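Local coordinates for Maltose/maltodextrin transport permease homologue (Bdellovibrio bacteriovorus HD100, PDB 6FFL), which probably takes up maltose and maltodextrins as part of an ABC transporter, this piece being the solute-binding domain, here holding maltotriose, of a larger fusion with the membrane permease, at residues G156-Y161 with A229-G234; E134-G139 with D205-I210; F248-I253 with N325-I330. All coordinates share one frame; numbering follows the deposited sequence.

Contact 1: G156-Y161 with A229-G234; sequences GLVFNY and AMLING
The carbonyl oxygen of Val158 is gripped twice from one strand: Ile232 N donates to Val158 O at 3.1 Å, and the CA-H of Leu231 leans on the same oxygen, Leu231 CA to Val158 O being 3.2 Å. One step back, Val158 N donates to Met230 O at 3.0 Å. This is the ladder of a parallel beta pair, Leu157 opposite Met230 and Val158 opposite Leu231. The bond from Met230 N to Gly156 O is weak, bent to 126°, where the chain turns its corner. Beyond the ladder, a water accepts a hydrogen bond from Asn160 N and donates one to Ile232 O, bridging the strands as they part.

Side chains alternate. Val158 and Leu231 meet through CG2 and CD1 on one face, while Leu157 CD1 rests on Met230 CB on the other. Phe159 tucks CG over its own backbone, flanked by N and C (chi1 65°), which sets its ring beside Ile232; Ile232 CD1 makes a CH-pi contact 4.0 Å above the ring centroid, and Tyr161 CB lies over the opposite face, toward the rim. Branched and aromatic residues suit this buried seam among helices: Val158 and Leu231 face helix 216-224, Met230 packs on helix 132-142, Phe159 meets helix 191-205, and strand 116-121 pairs with the far edge of 228-234.

Contact 2: E134-G139 with D205-I210; sequences ELIELG and DQDKII
Ile209 drives its side chain against Gly139 and the helix backbone, joining helix 132-142 to the loop after helix 191-205 within the alpha/beta domain of a periplasmic-binding-protein fold. Followed outward, Ile209 CB lies 4.0 Å from both Gly139 C and Gly139 O. Its CG2 branch comes closer, 3.6 Å from Gly139 C, resting on the peptide group. The other branch starts with CG1 between the backbone N and the carbonyl carbon (chi1 70°) and then extends, so that CD1 reaches along the helix to Ile136 CA and Leu135 O, each at 4.1 Å. Glycine suits this place: with no side chain on the side facing the loop, Gly139 leaves room for Ile209, and the CA atoms of Gly139 and Ile209 are 5.5 Å apart.

Lys208, with positive phi, ends the helical run just before Ile209. Ahead of it, Asp207 sets its carboxylate against Ile136, the one side chain lying crosswise to the other. The charge is met elsewhere: Asp207 OD2 forms a salt bridge with Lys202, and OD1 has a long, weak ion pair with Lys140. Ile136 thus packs apolar carbon beside an acid whose charge is paired outside, its CG2 and CD1 methyls touching the carboxylate, with Ile136 CG2 3.6 Å from Asp207 CG and Ile136 CD1 3.6 Å from Asp207 OD2.

Contact 3: F248-I253 with N325-I330; sequences FGIARI and NPLLKI
Ile250 is the bump of this contact, and the space between Leu327 and Ile330 is the hollow that receives it. From the strand, Ile250 points at the start of helix 328-335 with its CG1 branch folded above the main chain, N to one side and C to the other (chi1 64°), a setting that turns the long branch to lie between the two helix-side residues. Its CD1 touches the Leu327 CD2 methyl at 4.0 Å and Leu327 O at 3.8 Å. On the other flank, Ile250 CG1 meets Ile330 CG2 at 3.8 Å, the two isoleucines running antiparallel alongside each other. The same Ile330 methyl also settles over the strand backbone, 3.6 Å from Ile250 O. A beta-branched residue suits both places, giving the extended strand a broad knob and the helix a methyl close to its own backbone.

Leu327 has a second neighbour: its CD1 approaches the Phe248 ring obliquely, 4.2 Å from Phe248 CE2. The turn that carries Leu327 is held by a polar bond. Asn325 OD1 accepts from Leu327 N at 2.9 Å, a capping bond at the type I turn that leads into the helix. No hydrogen bond crosses between the segments, so the fit is one of shape. Strand 248-251 is one of the two outermost strands of its sheet, paired with strand 116-121; Trp238 of helix 238-243 touches both Ile250 and Leu327, and Ile334, a turn further along helix 328-335, extends the cover over Ile250.

Overall arrangement
Contacts 1 and 3 belong to the same four-stranded sheet but use opposite outer strands: contact 1 pairs the edge strand 157-158 with its neighbour, while contact 3 packs the edge strand 248-251 against a helix. Contact 1 is wholly buried and rests on backbone hydrogen bonds; contact 3 is only partly buried and joined by apolar side chains. Contact 2, farther from the chain's centre yet mostly buried, has no hydrogen bond across either, setting one isoleucine against a carboxylate and another against the helix backbone. It adjoins contact 1, where Leu157 N probably bonds to Ile209 O and Met230 SD packs on Leu135 CD1, whereas contacts 1 and 3 touch through Ile232 and Ile253.

Contact 1: G156-Y161 with A229-G234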
ATOM      1  N   GLY A 156      -2.317 -18.194 -14.100  1.00 16.28           N
ATOM      2  CA  GLY A 156      -3.166 -18.484 -12.961  1.00 18.21           C
ATOM      3  C   GLY A 156      -3.141 -17.362 -11.939  1.00 18.17           C
ATOM      4  O   GLY A 156      -4.173 -17.018 -11.352  1.00 15.99           O
ATOM      5  N   LEU A 157      -1.970 -16.766 -11.726  1.00 14.73           N
ATOM      6  CA  LEU A 157      -1.801 -15.775 -10.671  1.00 15.13           C
ATOM      7  C   LEU A 157      -0.749 -14.764 -11.097  1.00 15.47           C
ATOM      8  O   LEU A 157       0.305 -15.147 -11.605  1.00 17.00           O
ATOM      9  CB  LEU A 157      -1.365 -16.441  -9.356  1.00 13.22           C
ATOM     10  CG  LEU A 157      -0.994 -15.522  -8.187  1.00 11.91           C
ATOM     11  CD1 LEU A 157      -2.204 -14.707  -7.741  1.00 15.64           C
ATOM     12  CD2 LEU A 157      -0.449 -16.350  -7.018  1.00 16.74           C
ATOM     13  N   VAL A 158      -1.019 -13.479 -10.859  1.00 14.37           N
ATOM     14  CA  VAL A 158      -0.030 -12.427 -11.088  1.00 15.17           C
ATOM     15  C   VAL A 158       0.027 -11.531  -9.865  1.00 17.94           C
ATOM     16  O   VAL A 158      -0.998 -11.272  -9.218  1.00 14.85           O
ATOM     17  CB  VAL A 158      -0.337 -11.574 -12.342  1.00 14.37           C
ATOM     18  CG1 VAL A 158      -0.258 -12.431 -13.622  1.00 14.97           C
ATOM     19  CG2 VAL A 158      -1.707 -10.888 -12.219  1.00 16.50           C
ATOM     20  N   PHE A 159       1.226 -11.045  -9.563  1.00 15.75           N
ATOM     21  CA  PHE A 159       1.384  -9.949  -8.612  1.00 18.49           C
ATOM     22  C   PHE A 159       2.822  -9.459  -8.673  1.00 18.38           C
ATOM     23  O   PHE A 159       3.704 -10.091  -9.267  1.00 17.32           O
ATOM     24  CB  PHE A 159       0.951 -10.315  -7.176  1.00 17.63           C
ATOM     25  CG  PHE A 159       1.775 -11.377  -6.470  1.00 16.92           C
ATOM     26  CD1 PHE A 159       1.825 -12.688  -6.925  1.00 17.03           C
ATOM     27  CD2 PHE A 159       2.392 -11.072  -5.254  1.00 19.86           C
ATOM     28  CE1 PHE A 159       2.536 -13.656  -6.227  1.00 18.02           C
ATOM     29  CE2 PHE A 159       3.106 -12.029  -4.540  1.00 21.29           C
ATOM     30  CZ  PHE A 159       3.180 -13.333  -5.026  1.00 19.07           C
ATOM     31  N   ASN A 160       3.035  -8.294  -8.062  1.00 17.28           N
ATOM     32  CA  ASN A 160       4.324  -7.616  -8.057  1.00 21.33           C
ATOM     33  C   ASN A 160       5.201  -8.252  -6.980  1.00 18.04           C
ATOM     34  O   ASN A 160       5.572  -7.635  -5.985  1.00 17.65           O
ATOM     35  CB  ASN A 160       4.121  -6.123  -7.819  1.00 18.69           C
ATOM     36  CG  ASN A 160       5.394  -5.324  -7.998  1.00 22.27           C
ATOM     37  OD1 ASN A 160       6.350  -5.790  -8.624  1.00 25.19           O
ATOM     38  ND2 ASN A 160       5.420  -4.119  -7.437  1.00 23.99           N
ATOM     39  N   TYR A 161       5.546  -9.521  -7.208  1.00 23.30           N
ATOM     40  CA  TYR A 161       6.143 -10.330  -6.152  1.00 26.41           C
ATOM     41  C   TYR A 161       7.604  -9.994  -5.861  1.00 26.52           C
ATOM     42  O   TYR A 161       8.159 -10.531  -4.893  1.00 26.62           O
ATOM     43  CB  TYR A 161       5.996 -11.818  -6.494  1.00 23.82           C
ATOM     44  CG  TYR A 161       6.664 -12.258  -7.782  1.00 20.21           C
ATOM     45  CD1 TYR A 161       8.038 -12.470  -7.845  1.00 22.53           C
ATOM     46  CD2 TYR A 161       5.914 -12.506  -8.925  1.00 21.31           C
ATOM     47  CE1 TYR A 161       8.642 -12.890  -9.012  1.00 25.33           C
ATOM     48  CE2 TYR A 161       6.514 -12.925 -10.098  1.00 22.43           C
ATOM     49  CZ  TYR A 161       7.867 -13.120 -10.139  1.00 25.24           C
ATOM     50  OH  TYR A 161       8.457 -13.546 -11.309  1.00 25.39           O
ATOM     51  N   ALA A 229      -6.186 -15.109 -14.026  1.00 17.71           N
ATOM     52  CA  ALA A 229      -7.384 -15.476 -13.264  1.00 16.25           C
ATOM     53  C   ALA A 229      -7.376 -14.837 -11.883  1.00 20.76           C
ATOM     54  O   ALA A 229      -8.425 -14.410 -11.382  1.00 15.54           O
ATOM     55  CB  ALA A 229      -7.494 -16.995 -13.131  1.00 16.17           C
ATOM     56  N   MET A 230      -6.202 -14.754 -11.259  1.00 15.63           N
ATOM     57  CA  MET A 230      -6.064 -14.260  -9.901  1.00 13.81           C
ATOM     58  C   MET A 230      -4.965 -13.213  -9.842  1.00 14.81           C
ATOM     59  O   MET A 230      -4.025 -13.227 -10.635  1.00 13.72           O
ATOM     60  CB  MET A 230      -5.750 -15.400  -8.921  1.00 12.39           C
ATOM     61  CG  MET A 230      -6.931 -16.314  -8.716  1.00 11.53           C
ATOM     62  SD  MET A 230      -6.614 -17.739  -7.683  1.00 15.75           S
ATOM     63  CE  MET A 230      -5.648 -18.790  -8.778  1.00 13.54           C
ATOM     64  N   LEU A 231      -5.110 -12.300  -8.890  1.00 13.06           N
ATOM     65  CA  LEU A 231      -4.180 -11.196  -8.693  1.00 11.40           C
ATOM     66  C   LEU A 231      -4.013 -10.984  -7.198  1.00 13.70           C
ATOM     67  O   LEU A 231      -4.944 -11.224  -6.427  1.00 15.04           O
ATOM     68  CB  LEU A 231      -4.717  -9.924  -9.377  1.00 13.21           C
ATOM     69  CG  LEU A 231      -4.194  -8.556  -8.940  1.00 13.05           C
ATOM     70  CD1 LEU A 231      -2.820  -8.344  -9.549  1.00 12.47           C
ATOM     71  CD2 LEU A 231      -5.136  -7.470  -9.387  1.00 13.87           C
ATOM     72  N   ILE A 232      -2.826 -10.546  -6.771  1.00 12.60           N
ATOM     73  CA  ILE A 232      -2.682  -9.998  -5.427  1.00 10.45           C
ATOM     74  C   ILE A 232      -2.415  -8.507  -5.579  1.00 12.67           C
ATOM     75  O   ILE A 232      -1.453  -8.105  -6.244  1.00 14.03           O
ATOM     76  CB  ILE A 232      -1.582 -10.700  -4.615  1.00 11.02           C
ATOM     77  CG1 ILE A 232      -2.006 -12.145  -4.334  1.00 12.58           C
ATOM     78  CG2 ILE A 232      -1.367  -9.958  -3.264  1.00 11.23           C
ATOM     79  CD1 ILE A 232      -0.922 -12.991  -3.656  1.00 13.23           C
ATOM     80  N   ASN A 233      -3.286  -7.689  -4.994  1.00 12.07           N
ATOM     81  CA  ASN A 233      -3.154  -6.244  -5.109  1.00 11.36           C
ATOM     82  C   ASN A 233      -3.936  -5.612  -3.966  1.00 10.82           C
ATOM     83  O   ASN A 233      -4.623  -6.296  -3.199  1.00 12.22           O
ATOM     84  CB  ASN A 233      -3.648  -5.750  -6.483  1.00 12.13           C
ATOM     85  CG  ASN A 233      -2.967  -4.464  -6.937  1.00 15.44           C
ATOM     86  OD1 ASN A 233      -2.246  -3.817  -6.166  1.00 14.14           O
ATOM     87  ND2 ASN A 233      -3.178  -4.095  -8.201  1.00 15.57           N
ATOM     88  N   GLY A 234      -3.818  -4.286  -3.850  1.00 11.26           N
ATOM     89  CA  GLY A 234      -4.357  -3.572  -2.713  1.00  8.46           C
ATOM     90  C   GLY A 234      -5.682  -2.876  -3.023  1.00 12.06           C
ATOM     91  O   GLY A 234      -6.135  -2.822  -4.162  1.00 12.78           O
TER
HETATM   92  O   HOH W   1       0.414  -6.789  -8.007  1.00 15.41           O

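Contact 2: E134-G139 with D205-I210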
ATOM      1  N   GLU A 134      -5.021 -25.241  -2.584  1.00 17.25           N
ATOM      2  CA  GLU A 134      -6.072 -24.911  -3.543  1.00 17.04           C
ATOM      3  C   GLU A 134      -5.614 -23.832  -4.512  1.00 17.59           C
ATOM      4  O   GLU A 134      -5.931 -23.881  -5.707  1.00 19.17           O
ATOM      5  CB  GLU A 134      -7.328 -24.436  -2.809  1.00 18.35           C
ATOM      6  CG  GLU A 134      -8.095 -25.543  -2.107  1.00 18.30           C
ATOM      7  CD  GLU A 134      -9.373 -25.040  -1.454  1.00 27.02           C
ATOM      8  OE1 GLU A 134      -9.732 -23.856  -1.663  1.00 26.17           O
ATOM      9  OE2 GLU A 134     -10.019 -25.834  -0.738  1.00 26.38           O
ATOM     10  N   LEU A 135      -4.897 -22.828  -4.006  1.00 14.15           N
ATOM     11  CA  LEU A 135      -4.409 -21.758  -4.872  1.00 14.81           C
ATOM     12  C   LEU A 135      -3.519 -22.309  -5.976  1.00 15.02           C
ATOM     13  O   LEU A 135      -3.639 -21.915  -7.145  1.00 18.40           O
ATOM     14  CB  LEU A 135      -3.656 -20.724  -4.037  1.00 15.11           C
ATOM     15  CG  LEU A 135      -2.876 -19.663  -4.811  1.00 16.75           C
ATOM     16  CD1 LEU A 135      -3.861 -18.702  -5.422  1.00 16.65           C
ATOM     17  CD2 LEU A 135      -1.924 -18.934  -3.864  1.00 18.13           C
ATOM     18  N   ILE A 136      -2.646 -23.258  -5.636  1.00 15.20           N
ATOM     19  CA  ILE A 136      -1.721 -23.785  -6.631  1.00 13.24           C
ATOM     20  C   ILE A 136      -2.445 -24.685  -7.620  1.00 16.89           C
ATOM     21  O   ILE A 136      -2.192 -24.625  -8.829  1.00 19.50           O
ATOM     22  CB  ILE A 136      -0.562 -24.516  -5.931  1.00 17.73           C
ATOM     23  CG1 ILE A 136       0.319 -23.478  -5.227  1.00 16.82           C
ATOM     24  CG2 ILE A 136       0.225 -25.331  -6.928  1.00 20.92           C
ATOM     25  CD1 ILE A 136       1.191 -24.060  -4.100  1.00 21.28           C
ATOM     26  N   GLU A 137      -3.337 -25.549  -7.128  1.00 19.41           N
ATOM     27  CA  GLU A 137      -4.096 -26.424  -8.017  1.00 21.23           C
ATOM     28  C   GLU A 137      -4.913 -25.616  -9.019  1.00 20.91           C
ATOM     29  O   GLU A 137      -4.896 -25.893 -10.228  1.00 19.35           O
ATOM     30  CB  GLU A 137      -5.010 -27.333  -7.192  1.00 27.89           C
ATOM     31  CG  GLU A 137      -4.460 -28.726  -6.922  1.00 56.30           C
ATOM     32  CD  GLU A 137      -4.860 -29.261  -5.549  1.00 78.08           C
ATOM     33  OE1 GLU A 137      -4.188 -30.191  -5.049  1.00 81.26           O
ATOM     34  OE2 GLU A 137      -5.848 -28.749  -4.971  1.00 84.60           O
ATOM     35  N   LEU A 138      -5.679 -24.642  -8.524  1.00 17.15           N
ATOM     36  CA  LEU A 138      -6.445 -23.771  -9.407  1.00 17.98           C
ATOM     37  C   LEU A 138      -5.525 -22.964 -10.314  1.00 20.00           C
ATOM     38  O   LEU A 138      -5.792 -22.816 -11.510  1.00 21.58           O
ATOM     39  CB  LEU A 138      -7.322 -22.839  -8.575  1.00 17.28           C
ATOM     40  CG  LEU A 138      -8.317 -21.926  -9.282  1.00 22.23           C
ATOM     41  CD1 LEU A 138      -9.307 -22.746 -10.115  1.00 23.55           C
ATOM     42  CD2 LEU A 138      -9.027 -21.083  -8.232  1.00 19.58           C
ATOM     43  N   GLY A 139      -4.438 -22.428  -9.755  1.00 15.26           N
ATOM     44  CA  GLY A 139      -3.504 -21.658 -10.558  1.00 15.81           C
ATOM     45  C   GLY A 139      -2.931 -22.446 -11.722  1.00 20.35           C
ATOM     46  O   GLY A 139      -2.737 -21.902 -12.811  1.00 16.35           O
ATOM     47  N   ASP A 205       8.857 -21.202 -10.314  1.00 19.60           N
ATOM     48  CA  ASP A 205       9.760 -22.116 -11.006  1.00 21.60           C
ATOM     49  C   ASP A 205       9.311 -23.562 -10.974  1.00 25.90           C
ATOM     50  O   ASP A 205       9.671 -24.330 -11.865  1.00 31.55           O
ATOM     51  CB  ASP A 205      11.167 -22.029 -10.401  1.00 23.38           C
ATOM     52  CG  ASP A 205      11.779 -20.663 -10.570  1.00 28.09           C
ATOM     53  OD1 ASP A 205      11.329 -19.928 -11.480  1.00 27.57           O
ATOM     54  OD2 ASP A 205      12.709 -20.326  -9.807  1.00 36.89           O
ATOM     55  N   GLN A 206       8.528 -23.943  -9.973  1.00 24.88           N
ATOM     56  CA  GLN A 206       8.089 -25.319  -9.807  1.00 25.85           C
ATOM     57  C   GLN A 206       6.630 -25.485 -10.219  1.00 25.96           C
ATOM     58  O   GLN A 206       6.312 -26.261 -11.126  1.00 27.77           O
ATOM     59  CB  GLN A 206       8.311 -25.727  -8.346  1.00 30.90           C
ATOM     60  CG  GLN A 206       7.928 -27.139  -7.977  1.00 49.37           C
ATOM     61  CD  GLN A 206       8.359 -27.469  -6.558  1.00 66.21           C
ATOM     62  OE1 GLN A 206       9.346 -26.923  -6.057  1.00 67.13           O
ATOM     63  NE2 GLN A 206       7.614 -28.348  -5.897  1.00 72.86           N
ATOM     64  N   ASP A 207       5.728 -24.761  -9.563  1.00 24.87           N
ATOM     65  CA  ASP A 207       4.330 -24.804  -9.969  1.00 23.89           C
ATOM     66  C   ASP A 207       4.117 -24.042 -11.268  1.00 25.53           C
ATOM     67  O   ASP A 207       3.251 -24.420 -12.064  1.00 24.09           O
ATOM     68  CB  ASP A 207       3.446 -24.247  -8.858  1.00 27.09           C
ATOM     69  CG  ASP A 207       3.705 -24.921  -7.523  1.00 31.84           C
ATOM     70  OD1 ASP A 207       3.771 -26.166  -7.498  1.00 40.36           O
ATOM     71  OD2 ASP A 207       3.830 -24.206  -6.510  1.00 33.13           O
ATOM     72  N   LYS A 208       4.900 -22.983 -11.500  1.00 22.13           N
ATOM     73  CA  LYS A 208       4.857 -22.197 -12.736  1.00 21.93           C
ATOM     74  C   LYS A 208       3.467 -21.614 -12.977  1.00 24.21           C
ATOM     75  O   LYS A 208       2.911 -21.696 -14.076  1.00 22.72           O
ATOM     76  CB  LYS A 208       5.326 -23.023 -13.939  1.00 22.40           C
ATOM     77  CG  LYS A 208       6.625 -23.802 -13.700  1.00 32.53           C
ATOM     78  CD  LYS A 208       6.640 -25.066 -14.561  1.00 42.73           C
ATOM     79  CE  LYS A 208       7.828 -25.095 -15.490  1.00 47.09           C
ATOM     80  NZ  LYS A 208       9.096 -24.910 -14.744  1.00 50.03           N
ATOM     81  N   ILE A 209       2.914 -20.998 -11.936  1.00 20.07           N
ATOM     82  CA  ILE A 209       1.614 -20.346 -12.034  1.00 18.00           C
ATOM     83  C   ILE A 209       1.708 -18.826 -12.010  1.00 16.89           C
ATOM     84  O   ILE A 209       0.676 -18.162 -12.197  1.00 16.77           O
ATOM     85  CB  ILE A 209       0.641 -20.843 -10.941  1.00 20.54           C
ATOM     86  CG1 ILE A 209       1.051 -20.361  -9.549  1.00 20.49           C
ATOM     87  CG2 ILE A 209       0.569 -22.365 -10.952  1.00 20.11           C
ATOM     88  CD1 ILE A 209      -0.085 -20.508  -8.536  1.00 20.58           C
ATOM     89  N   ILE A 210       2.896 -18.254 -11.793  1.00 18.47           N
ATOM     90  CA  ILE A 210       3.113 -16.808 -11.886  1.00 16.45           C
ATOM     91  C   ILE A 210       4.193 -16.557 -12.934  1.00 19.35           C
ATOM     92  O   ILE A 210       5.063 -17.415 -13.144  1.00 20.98           O
ATOM     93  CB  ILE A 210       3.511 -16.193 -10.527  1.00 15.25           C
ATOM     94  CG1 ILE A 210       4.858 -16.748 -10.056  1.00 16.86           C
ATOM     95  CG2 ILE A 210       2.440 -16.427  -9.477  1.00 14.78           C
ATOM     96  CD1 ILE A 210       5.348 -16.138  -8.741  1.00 20.90           C
TER

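Contact 3: F248-I253 with N325-I330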
ATOM      1  N   PHE A 248     -14.750  -8.625 -10.773  1.00 19.24           N
ATOM      2  CA  PHE A 248     -13.840  -9.278  -9.844  1.00 19.93           C
ATOM      3  C   PHE A 248     -14.481  -9.474  -8.475  1.00 22.96           C
ATOM      4  O   PHE A 248     -15.364  -8.713  -8.064  1.00 22.45           O
ATOM      5  CB  PHE A 248     -12.528  -8.491  -9.691  1.00 17.81           C
ATOM      6  CG  PHE A 248     -12.681  -7.137  -9.024  1.00 18.37           C
ATOM      7  CD1 PHE A 248     -12.968  -6.001  -9.769  1.00 21.67           C
ATOM      8  CD2 PHE A 248     -12.493  -7.007  -7.662  1.00 12.99           C
ATOM      9  CE1 PHE A 248     -13.085  -4.758  -9.157  1.00 22.59           C
ATOM     10  CE2 PHE A 248     -12.601  -5.769  -7.035  1.00 17.34           C
ATOM     11  CZ  PHE A 248     -12.897  -4.640  -7.783  1.00 20.77           C
ATOM     12  N   GLY A 249     -14.026 -10.521  -7.784  1.00 18.00           N
ATOM     13  CA  GLY A 249     -14.274 -10.700  -6.372  1.00 14.11           C
ATOM     14  C   GLY A 249     -12.975 -10.508  -5.603  1.00 17.04           C
ATOM     15  O   GLY A 249     -11.892 -10.413  -6.179  1.00 15.61           O
ATOM     16  N   ILE A 250     -13.101 -10.446  -4.277  1.00 14.50           N
ATOM     17  CA  ILE A 250     -11.939 -10.287  -3.408  1.00 11.72           C
ATOM     18  C   ILE A 250     -12.014 -11.328  -2.302  1.00 13.84           C
ATOM     19  O   ILE A 250     -13.095 -11.828  -1.972  1.00 15.02           O
ATOM     20  CB  ILE A 250     -11.816  -8.865  -2.806  1.00 11.64           C
ATOM     21  CG1 ILE A 250     -12.992  -8.534  -1.882  1.00 16.15           C
ATOM     22  CG2 ILE A 250     -11.680  -7.806  -3.904  1.00 17.27           C
ATOM     23  CD1 ILE A 250     -12.765  -7.213  -1.100  1.00 16.78           C
ATOM     24  N   ALA A 251     -10.849 -11.675  -1.752  1.00 12.76           N
ATOM     25  CA  ALA A 251     -10.762 -12.695  -0.714  1.00 14.15           C
ATOM     26  C   ALA A 251      -9.451 -12.517   0.034  1.00 10.86           C
ATOM     27  O   ALA A 251      -8.533 -11.842  -0.435  1.00 13.35           O
ATOM     28  CB  ALA A 251     -10.840 -14.115  -1.294  1.00 16.91           C
ATOM     29  N   ARG A 252      -9.359 -13.156   1.198  1.00 11.40           N
ATOM     30  CA  ARG A 252      -8.067 -13.238   1.872  1.00 11.80           C
ATOM     31  C   ARG A 252      -7.024 -13.880   0.964  1.00 14.92           C
ATOM     32  O   ARG A 252      -7.329 -14.821   0.221  1.00 15.03           O
ATOM     33  CB  ARG A 252      -8.198 -14.068   3.154  1.00 12.49           C
ATOM     34  CG  ARG A 252      -9.049 -13.433   4.225  1.00 13.87           C
ATOM     35  CD  ARG A 252      -9.129 -14.308   5.462  1.00 13.23           C
ATOM     36  NE  ARG A 252      -9.838 -13.615   6.530  1.00 15.81           N
ATOM     37  CZ  ARG A 252     -10.063 -14.121   7.735  1.00 21.92           C
ATOM     38  NH1 ARG A 252      -9.622 -15.332   8.037  1.00 22.69           N
ATOM     39  NH2 ARG A 252     -10.723 -13.404   8.644  1.00 20.98           N
ATOM     40  N   ILE A 253      -5.781 -13.400   1.046  1.00 11.39           N
ATOM     41  CA  ILE A 253      -4.673 -14.181   0.485  1.00 10.04           C
ATOM     42  C   ILE A 253      -4.758 -15.546   1.159  1.00 11.96           C
ATOM     43  O   ILE A 253      -4.882 -15.616   2.388  1.00 11.83           O
ATOM     44  CB  ILE A 253      -3.309 -13.509   0.717  1.00 10.70           C
ATOM     45  CG1 ILE A 253      -3.235 -12.174  -0.028  1.00 12.52           C
ATOM     46  CG2 ILE A 253      -2.171 -14.423   0.273  1.00 14.01           C
ATOM     47  CD1 ILE A 253      -2.055 -11.284   0.435  1.00 11.97           C
ATOM     48  N   ASN A 325     -21.679  -0.561  -0.236  1.00 20.39           N
ATOM     49  CA  ASN A 325     -20.554  -1.018  -1.037  1.00 18.11           C
ATOM     50  C   ASN A 325     -20.365  -2.508  -0.792  1.00 20.68           C
ATOM     51  O   ASN A 325     -20.061  -2.905   0.338  1.00 25.70           O
ATOM     52  CB  ASN A 325     -19.313  -0.214  -0.647  1.00 20.25           C
ATOM     53  CG  ASN A 325     -18.044  -0.645  -1.389  1.00 21.19           C
ATOM     54  OD1 ASN A 325     -17.983  -1.701  -2.035  1.00 21.95           O
ATOM     55  ND2 ASN A 325     -17.014   0.190  -1.287  1.00 22.85           N
ATOM     56  N   PRO A 326     -20.547  -3.367  -1.799  1.00 22.01           N
ATOM     57  CA  PRO A 326     -20.521  -4.813  -1.535  1.00 25.78           C
ATOM     58  C   PRO A 326     -19.135  -5.353  -1.197  1.00 23.59           C
ATOM     59  O   PRO A 326     -19.034  -6.488  -0.721  1.00 31.47           O
ATOM     60  CB  PRO A 326     -21.060  -5.415  -2.842  1.00 26.94           C
ATOM     61  CG  PRO A 326     -20.732  -4.403  -3.891  1.00 28.63           C
ATOM     62  CD  PRO A 326     -20.844  -3.060  -3.212  1.00 24.69           C
ATOM     63  N   LEU A 327     -18.073  -4.581  -1.413  1.00 16.86           N
ATOM     64  CA  LEU A 327     -16.737  -5.044  -1.077  1.00 17.67           C
ATOM     65  C   LEU A 327     -16.393  -4.852   0.394  1.00 22.68           C
ATOM     66  O   LEU A 327     -15.477  -5.512   0.894  1.00 20.21           O
ATOM     67  CB  LEU A 327     -15.691  -4.296  -1.913  1.00 18.79           C
ATOM     68  CG  LEU A 327     -15.706  -4.495  -3.429  1.00 27.64           C
ATOM     69  CD1 LEU A 327     -14.662  -3.595  -4.073  1.00 27.07           C
ATOM     70  CD2 LEU A 327     -15.474  -5.957  -3.806  1.00 24.66           C
ATOM     71  N   LEU A 328     -17.066  -3.942   1.100  1.00 28.23           N
ATOM     72  CA  LEU A 328     -16.456  -3.520   2.358  1.00 33.00           C
ATOM     73  C   LEU A 328     -16.609  -4.579   3.456  1.00 19.66           C
ATOM     74  O   LEU A 328     -15.736  -4.683   4.323  1.00 20.93           O
ATOM     75  CB  LEU A 328     -17.001  -2.145   2.774  1.00 38.75           C
ATOM     76  CG  LEU A 328     -16.569  -0.936   1.897  1.00 28.90           C
ATOM     77  CD1 LEU A 328     -17.142   0.362   2.433  1.00 28.55           C
ATOM     78  CD2 LEU A 328     -15.024  -0.745   1.668  1.00 21.59           C
ATOM     79  N   LYS A 329     -17.638  -5.427   3.397  1.00 25.16           N
ATOM     80  CA  LYS A 329     -17.756  -6.474   4.410  1.00 28.02           C
ATOM     81  C   LYS A 329     -16.653  -7.524   4.281  1.00 25.36           C
ATOM     82  O   LYS A 329     -16.022  -7.891   5.281  1.00 22.20           O
ATOM     83  CB  LYS A 329     -19.149  -7.110   4.347  1.00 33.42           C
ATOM     84  CG  LYS A 329     -19.604  -7.760   5.659  1.00 49.94           C
ATOM     85  CD  LYS A 329     -19.530  -6.804   6.874  1.00 64.39           C
ATOM     86  CE  LYS A 329     -19.877  -5.338   6.552  1.00 67.07           C
ATOM     87  NZ  LYS A 329     -19.194  -4.399   7.496  1.00 62.37           N
ATOM     88  N   ILE A 330     -16.383  -8.003   3.064  1.00 21.41           N
ATOM     89  CA  ILE A 330     -15.271  -8.934   2.877  1.00 17.51           C
ATOM     90  C   ILE A 330     -13.944  -8.238   3.141  1.00 15.78           C
ATOM     91  O   ILE A 330     -13.016  -8.830   3.700  1.00 17.78           O
ATOM     92  CB  ILE A 330     -15.313  -9.562   1.469  1.00 21.52           C
ATOM     93  CG1 ILE A 330     -16.579 -10.409   1.307  1.00 37.63           C
ATOM     94  CG2 ILE A 330     -14.075 -10.425   1.230  1.00 20.87           C
ATOM     95  CD1 ILE A 330     -16.626 -11.213   0.016  1.00 39.80           C
TER